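Side-chain contacts in DyP (Bjerkandera adusta, PDB 3VXJ), which binds heme b and probably acts as a peroxidase on dyes and phenols, here in complex with 2,6-dimethoxyphenol: residues D128-L131 and D132-T135; P228-N231 and A232-A236. All blocks are in the same frame, centred on the assembly; numbering follows the deposited sequence.

Interaction 1 (D128-L131 and D132-T135); sequences DDFL and DQFT
T135 carries OG1 anti to its carbonyl carbon and beside its own N (chi1 -60°), which turns the hydroxyl back along the helix onto the carbonyl of L131, while D132, with the same kind of first torsion, sets its carboxylate on the same flank. The setting is the opening of helix 128-142, in the DyP alpha+beta barrel domain, and it illustrates how a helix uses one carbonyl twice. L131 O accepts from T135 N at 2.8 Å and from T135 OG1 at 2.8 Å; the hydroxyl comes from above the carbonyl plane, 43° out of it, whereas the amide N-H tilts only slightly. The regular i to i+4 bonds from D132 N, Q133 N and F134 N complete the turns.

R25 on strand 23-31 ties this flank to the sheet, since its NH1 makes a salt bridge with D132 OD1 and a hydrogen bond with T135 OG1. D132 OD2 also lies 4.2 Å from D129 OD2, a like-charged pair whose mutual repulsion the arginine and the N-terminal end of the helix would be expected to ease. With an alanine at D132, R25 would probably keep its bond to T135 but lose this carboxylate, its guanidinium freer to turn.

On another flank the side chains of F130 and Q133 run side by side in the same direction, with ring and amide planes 72° apart. Q133 NE2 stands at the rim of the ring, 4.0 Å from F130 CD1, and the Q133 stem rests on the backbone, CG being 3.3 Å from D129 O. F134 meets that backbone by its ring edge: F130 O lies in the plane of the F134 ring, 3.2 Å from CD1.

Interaction 2 (P228-N231 and A232-A236); sequences PEFN and AYTLA
From P228 to L235 the backbone is regular alpha-helix, with P228, E229, F230 and N231 each offering its carbonyl to the amide four residues on, as in A232 N to P228 O at 2.9 Å. The side chains on this frame show how a single threonine can serve two partners at once. T234 holds OG1 between its backbone N and carbonyl carbon (chi1 66°), a rotation that turns OG1 to N231 O and CG2 over the F230 ring. T234 OG1 reaches back three residues and donates to N231 O over 2.9 Å, bending in at a C=O...O angle of 123°. That carbonyl is thus gripped twice, the N-H of L235 arriving in the carbonyl plane and the hydroxyl tilted from it, and the T234 hydroxyl proton is spent on its own helix.

T234 CG2 sits over one face of the F230 ring, 4.2 Å from the centroid and 15° off the ring normal, a CH-pi contact displaced toward the rim, where CZ is the nearest ring atom. One residue further on, N231 and L235 meet obliquely: the amide nitrogen ND2 of N231 lies against the methyl CD1 of L235 at 3.5 Å, and L235 CG packs on N231 O.

F230 stacks on F167, and its side chain is about 8 Å from the heme and about 9 Å from that of the axial ligand H308 (nearest atoms), consistent with a place outside the first shell of the cofactor. Helix 249-261 covers the F230, T234 and L235 flank through M260, A253 and Q250. Helix 340-345 meets P228 and N231 by E342 and L343, T348 hydrogen-bonds E229 OE1, and Y233 leans on V416 and P417, just after strand 413-415.

Overall arrangement
Following the chain from the N terminus, interaction 1 comes first, on helix 128-142, which joins strands 119-125 and 146-155 of the first four-stranded antiparallel sheet. Interaction 2 follows on helix 227-236, directly after strand 216-225 of the second such sheet. Each closes only turns of its own helix and no long loop, and they stand in series, neither nested nor crossed. The centres of interactions 1 and 2 are about 36 Å apart, and the nearest atoms of interactions 1 and 2 about 21 Å, so they do not touch. Residues 128-135 bind their helix to the first sheet at the surface, whereas 228-236 join theirs to helices 249-261 and 340-345.

Interaction 1 (D128-L131 and D132-T135)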
loop_
_atom_site.group_PDB
_atom_site.type_symbol
_atom_site.label_atom_id
_atom_site.label_comp_id
_atom_site.label_asym_id
_atom_site.label_seq_id
_atom_site.Cartn_x
_atom_site.Cartn_y
_atom_site.Cartn_z
ATOM N N ASP A 128 0.531 11.134 18.570
ATOM C CA ASP A 128 0.448 12.345 17.761
ATOM C C ASP A 128 1.368 13.458 18.272
ATOM O O ASP A 128 1.997 14.157 17.483
ATOM C CB ASP A 128 -0.994 12.832 17.668
ATOM C CG ASP A 128 -1.850 11.946 16.800
ATOM O OD1 ASP A 128 -1.301 11.255 15.916
ATOM O OD2 ASP A 128 -3.082 11.951 16.996
ATOM N N ASP A 129 1.478 13.605 19.592
ATOM C CA ASP A 129 2.381 14.604 20.156
ATOM C C ASP A 129 3.833 14.376 19.731
ATOM O O ASP A 129 4.576 15.334 19.531
ATOM C CB ASP A 129 2.281 14.625 21.686
ATOM C CG ASP A 129 0.960 15.194 22.189
ATOM O OD1 ASP A 129 0.619 14.922 23.354
ATOM O OD2 ASP A 129 0.254 15.900 21.430
ATOM N N PHE A 130 4.230 13.110 19.596
ATOM C CA PHE A 130 5.588 12.782 19.166
ATOM C C PHE A 130 5.777 13.121 17.686
ATOM O O PHE A 130 6.836 13.615 17.288
ATOM C CB PHE A 130 5.928 11.310 19.431
ATOM C CG PHE A 130 5.650 10.835 20.850
ATOM C CD1 PHE A 130 5.538 11.717 21.936
ATOM C CD2 PHE A 130 5.534 9.475 21.094
ATOM C CE1 PHE A 130 5.289 11.245 23.229
ATOM C CE2 PHE A 130 5.289 8.997 22.380
ATOM C CZ PHE A 130 5.169 9.877 23.445
ATOM N N LEU A 131 4.752 12.863 16.872
ATOM C CA LEU A 131 4.752 13.337 15.485
ATOM C C LEU A 131 4.981 14.843 15.438
ATOM O O LEU A 131 5.796 15.313 14.647
ATOM C CB LEU A 131 3.443 12.994 14.773
ATOM C CG LEU A 131 3.102 11.514 14.572
ATOM C CD1 LEU A 131 1.768 11.414 13.867
ATOM C CD2 LEU A 131 4.179 10.766 13.793
ATOM N N ASP A 132 4.273 15.592 16.288
ATOM C CA ASP A 132 4.465 17.045 16.368
ATOM C C ASP A 132 5.900 17.422 16.752
ATOM O O ASP A 132 6.493 18.312 16.145
ATOM C CB ASP A 132 3.461 17.690 17.336
ATOM C CG ASP A 132 2.026 17.569 16.861
ATOM O OD1 ASP A 132 1.807 17.329 15.651
ATOM O OD2 ASP A 132 1.114 17.731 17.700
ATOM N N GLN A 133 6.466 16.734 17.743
ATOM C CA GLN A 133 7.838 17.019 18.160
ATOM C C GLN A 133 8.818 16.802 17.009
ATOM O O GLN A 133 9.693 17.636 16.769
ATOM C CB GLN A 133 8.232 16.173 19.370
ATOM C CG GLN A 133 7.467 16.529 20.640
ATOM C CD GLN A 133 7.845 15.657 21.816
ATOM O OE1 GLN A 133 8.985 15.203 21.932
ATOM N NE2 GLN A 133 6.887 15.425 22.701
ATOM N N PHE A 134 8.642 15.713 16.263
ATOM C CA PHE A 134 9.546 15.418 15.155
ATOM C C PHE A 134 9.307 16.274 13.918
ATOM O O PHE A 134 10.251 16.539 13.164
ATOM C CB PHE A 134 9.557 13.917 14.851
ATOM C CG PHE A 134 10.418 13.138 15.801
ATOM C CD1 PHE A 134 9.975 12.860 17.097
ATOM C CD2 PHE A 134 11.697 12.722 15.424
ATOM C CE1 PHE A 134 10.779 12.164 18.000
ATOM C CE2 PHE A 134 12.514 12.018 16.325
ATOM C CZ PHE A 134 12.053 11.741 17.609
ATOM N N THR A 135 8.075 16.749 13.743
ATOM C CA THR A 135 7.768 17.729 12.695
ATOM C C THR A 135 8.423 19.075 13.039
ATOM O O THR A 135 9.043 19.719 12.182
ATOM C CB THR A 135 6.246 17.897 12.517
ATOM O OG1 THR A 135 5.669 16.641 12.150
ATOM C CG2 THR A 135 5.931 18.900 11.416
#

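Interaction 2 (P228-N231 and A232-A236)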
loop_
_atom_site.group_PDB
_atom_site.type_symbol
_atom_site.label_atom_id
_atom_site.label_comp_id
_atom_site.label_asym_id
_atom_site.label_seq_id
_atom_site.Cartn_x
_atom_site.Cartn_y
_atom_site.Cartn_z
ATOM N N PRO A 228 -19.688 3.652 5.657
ATOM C CA PRO A 228 -21.125 3.355 5.752
ATOM C C PRO A 228 -21.715 2.840 4.440
ATOM O O PRO A 228 -22.577 1.958 4.453
ATOM C CB PRO A 228 -21.734 4.711 6.106
ATOM C CG PRO A 228 -20.651 5.429 6.817
ATOM C CD PRO A 228 -19.396 5.037 6.080
ATOM N N GLU A 229 -21.241 3.377 3.320
ATOM C CA GLU A 229 -21.705 2.951 2.003
ATOM C C GLU A 229 -21.312 1.496 1.711
ATOM O O GLU A 229 -22.123 0.721 1.219
ATOM C CB GLU A 229 -21.167 3.888 0.917
ATOM C CG GLU A 229 -21.752 5.307 0.949
ATOM C CD GLU A 229 -21.046 6.263 1.920
ATOM O OE1 GLU A 229 -20.178 5.855 2.732
ATOM O OE2 GLU A 229 -21.380 7.466 1.876
ATOM N N PHE A 230 -20.068 1.138 2.018
ATOM C CA PHE A 230 -19.598 -0.239 1.878
ATOM C C PHE A 230 -20.452 -1.193 2.710
ATOM O O PHE A 230 -20.930 -2.222 2.218
ATOM C CB PHE A 230 -18.125 -0.306 2.297
ATOM C CG PHE A 230 -17.570 -1.703 2.382
ATOM C CD1 PHE A 230 -17.154 -2.375 1.239
ATOM C CD2 PHE A 230 -17.451 -2.340 3.610
ATOM C CE1 PHE A 230 -16.626 -3.667 1.328
ATOM C CE2 PHE A 230 -16.923 -3.623 3.706
ATOM C CZ PHE A 230 -16.526 -4.292 2.562
ATOM N N ASN A 231 -20.639 -0.848 3.982
ATOM C CA ASN A 231 -21.426 -1.669 4.893
ATOM C C ASN A 231 -22.854 -1.846 4.373
ATOM O O ASN A 231 -23.367 -2.968 4.302
ATOM C CB ASN A 231 -21.445 -1.022 6.282
ATOM C CG ASN A 231 -22.147 -1.876 7.320
ATOM O OD1 ASN A 231 -21.660 -2.947 7.683
ATOM N ND2 ASN A 231 -23.285 -1.394 7.816
ATOM N N ALA A 232 -23.493 -0.745 3.987
ATOM C CA ALA A 232 -24.857 -0.793 3.464
ATOM C C ALA A 232 -24.950 -1.631 2.195
ATOM O O ALA A 232 -25.914 -2.382 2.024
ATOM C CB ALA A 232 -25.384 0.619 3.226
ATOM N N TYR A 233 -23.948 -1.517 1.320
ATOM C CA TYR A 233 -23.908 -2.315 0.100
ATOM C C TYR A 233 -23.854 -3.811 0.410
ATOM O O TYR A 233 -24.548 -4.599 -0.229
ATOM C CB TYR A 233 -22.724 -1.927 -0.796
ATOM C CG TYR A 233 -22.698 -2.725 -2.080
ATOM C CD1 TYR A 233 -23.481 -2.354 -3.171
ATOM C CD2 TYR A 233 -21.913 -3.873 -2.194
ATOM C CE1 TYR A 233 -23.471 -3.103 -4.352
ATOM C CE2 TYR A 233 -21.902 -4.623 -3.364
ATOM C CZ TYR A 233 -22.677 -4.236 -4.437
ATOM O OH TYR A 233 -22.657 -4.989 -5.590
ATOM N N THR A 234 -23.032 -4.206 1.381
ATOM C CA THR A 234 -22.921 -5.628 1.716
ATOM C C THR A 234 -24.196 -6.156 2.371
ATOM O O THR A 234 -24.561 -7.308 2.165
ATOM C CB THR A 234 -21.689 -5.970 2.592
ATOM O OG1 THR A 234 -21.832 -5.373 3.881
ATOM C CG2 THR A 234 -20.369 -5.512 1.942
ATOM N N LEU A 235 -24.873 -5.319 3.153
ATOM C CA LEU A 235 -26.162 -5.703 3.718
ATOM C C LEU A 235 -27.235 -5.846 2.636
ATOM O O LEU A 235 -27.993 -6.820 2.642
ATOM C CB LEU A 235 -26.589 -4.714 4.806
ATOM C CG LEU A 235 -25.785 -4.836 6.107
ATOM C CD1 LEU A 235 -25.933 -3.573 6.930
ATOM C CD2 LEU A 235 -26.250 -6.057 6.901
ATOM N N ALA A 236 -27.287 -4.895 1.700
ATOM C CA ALA A 236 -28.274 -4.923 0.615
ATOM C C ALA A 236 -28.076 -6.093 -0.345
ATOM O O ALA A 236 -29.030 -6.562 -0.975
ATOM C CB ALA A 236 -28.256 -3.606 -0.149
#